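Local coordinates for protein putative polysaccharide binding proteins (DUF1812) (PDB 3GF8) that is of unknown function but probably acts as an outer-membrane lipoprotein in fimbrial assembly or anchoring, and may bind polysaccharide, at residues E259-D262 against N266-I269. Sequence-based numbering, arbitrary orientation.
With EDO (1,2-ethanediol), chain B.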
# COMPACT_ATOMS: atom_id res chain seq x y z
N GLU A 259 9.16 -3.02 -7.93
CA GLU A 259 10.00 -2.55 -6.87
C GLU A 259 9.76 -1.09 -6.59
O GLU A 259 9.73 -0.70 -5.42
CB GLU A 259 11.46 -2.79 -7.18
CG GLU A 259 12.34 -2.36 -6.01
CD GLU A 259 13.77 -2.88 -6.11
OE1 GLU A 259 14.12 -3.53 -7.15
OE2 GLU A 259 14.53 -2.62 -5.14
N TYR A 260 9.58 -0.29 -7.64
CA TYR A 260 9.23 1.11 -7.46
C TYR A 260 7.85 1.24 -6.80
O TYR A 260 7.67 1.99 -5.83
CB TYR A 260 9.22 1.84 -8.78
CG TYR A 260 8.76 3.27 -8.68
CD1 TYR A 260 9.38 4.16 -7.83
CD2 TYR A 260 7.70 3.74 -9.46
CE1 TYR A 260 8.95 5.48 -7.75
CE2 TYR A 260 7.29 5.05 -9.41
CZ TYR A 260 7.92 5.91 -8.54
OH TYR A 260 7.50 7.20 -8.47
N LEU A 261 6.89 0.50 -7.31
CA LEU A 261 5.54 0.52 -6.74
C LEU A 261 5.51 0.13 -5.24
O LEU A 261 4.72 0.69 -4.45
CB LEU A 261 4.61 -0.37 -7.54
CG LEU A 261 4.36 0.07 -8.99
CD1 LEU A 261 3.38 -0.94 -9.67
CD2 LEU A 261 3.85 1.51 -9.04
N ASP A 262 6.36 -0.81 -4.84
CA ASP A 262 6.40 -1.25 -3.45
C ASP A 262 7.14 -0.26 -2.60
O ASP A 262 6.71 0.06 -1.46
CB ASP A 262 7.09 -2.59 -3.28
CG ASP A 262 6.28 -3.74 -3.81
OD1 ASP A 262 5.04 -3.67 -3.83
OD2 ASP A 262 6.91 -4.72 -4.21
N ASN A 266 4.14 7.40 -1.55
CA ASN A 266 3.54 8.70 -1.75
C ASN A 266 3.81 9.20 -3.14
O ASN A 266 4.96 9.39 -3.51
CB ASN A 266 4.10 9.72 -0.78
CG ASN A 266 3.86 9.34 0.62
OD1 ASN A 266 4.73 8.78 1.27
ND2 ASN A 266 2.65 9.59 1.09
N TYR A 267 2.74 9.46 -3.87
CA TYR A 267 2.83 9.86 -5.25
C TYR A 267 2.10 11.16 -5.44
O TYR A 267 0.89 11.23 -5.26
CB TYR A 267 2.19 8.80 -6.12
CG TYR A 267 2.85 7.44 -6.08
CD1 TYR A 267 2.54 6.53 -5.11
CD2 TYR A 267 3.77 7.07 -7.06
CE1 TYR A 267 3.13 5.29 -5.08
CE2 TYR A 267 4.36 5.82 -7.03
CZ TYR A 267 4.04 4.94 -6.04
OH TYR A 267 4.61 3.71 -6.03
N HIS A 268 2.82 12.22 -5.75
CA HIS A 268 2.19 13.47 -6.06
C HIS A 268 2.32 13.66 -7.54
O HIS A 268 3.41 13.91 -8.04
CB HIS A 268 2.86 14.62 -5.34
CG HIS A 268 2.20 15.94 -5.60
ND1 HIS A 268 2.59 17.10 -4.98
CD2 HIS A 268 1.17 16.28 -6.40
CE1 HIS A 268 1.85 18.10 -5.40
NE2 HIS A 268 0.97 17.63 -6.26
N ILE A 269 1.19 13.55 -8.23
CA ILE A 269 1.12 13.59 -9.67
C ILE A 269 0.27 14.77 -10.11
O ILE A 269 -0.91 14.87 -9.74
CB ILE A 269 0.50 12.30 -10.22
CG1 ILE A 269 1.20 11.07 -9.58
CG2 ILE A 269 0.53 12.32 -11.77
CD1 ILE A 269 0.82 9.75 -10.22
C1 EDO B . 1.53 12.42 -1.31
O1 EDO B . 1.56 11.63 -0.10
C2 EDO B . 1.53 13.90 -0.93
O2 EDO B . 2.55 14.64 -1.63
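Tyr-260 sends CG anti to its own backbone N (chi1 175°), and Tyr-267 turns CG beside its backbone N (chi1 -63°). These turns bring the two rings together, and the side chains slide past each other in opposite directions. The rings meet as an offset edge-to-face pair, with centroids 5.7 Å apart and planes at 81°. The edge of Tyr-267 is turned to the face of Tyr-260, and CE2 of Tyr-267 lies 3.9 Å from CE2 of Tyr-260. The Tyr-260 OH lies 3.7 Å from CE2 of Tyr-267 and is hydrogen-bonded to OE2 of Glu-251. The Tyr-267 ring reaches on to the helix, where its OH sits 3.4 Å from CA of Leu-261. The Leu-261 side chain crosses that of Tyr-267 at about a right angle, with CD2 3.8 Å from OH of Tyr-267. The Tyr-267 OH also makes a weak hydrogen bond to the backbone O of Gln-264.

The contact packs the short helix 257-263 against the start of strand 266-273, which follows after a two-residue link and pairs in parallel with strand 139-158. All three touching residues are buried in this beta-rich FimB/Mfa2 protein, consistent with its family's place in the transthyretin clan. Leu-245 of helix 241-246 touches both Leu-261 and Tyr-267. An alanine in place of Tyr-267 would probably leave the face of Tyr-260 without its ring partner and open a gap beside Leu-261. The exposed Asn-266 donates from ND2 a 2.6 Å hydrogen bond to O1 of an ethanediol, probably from the crystallisation liquor.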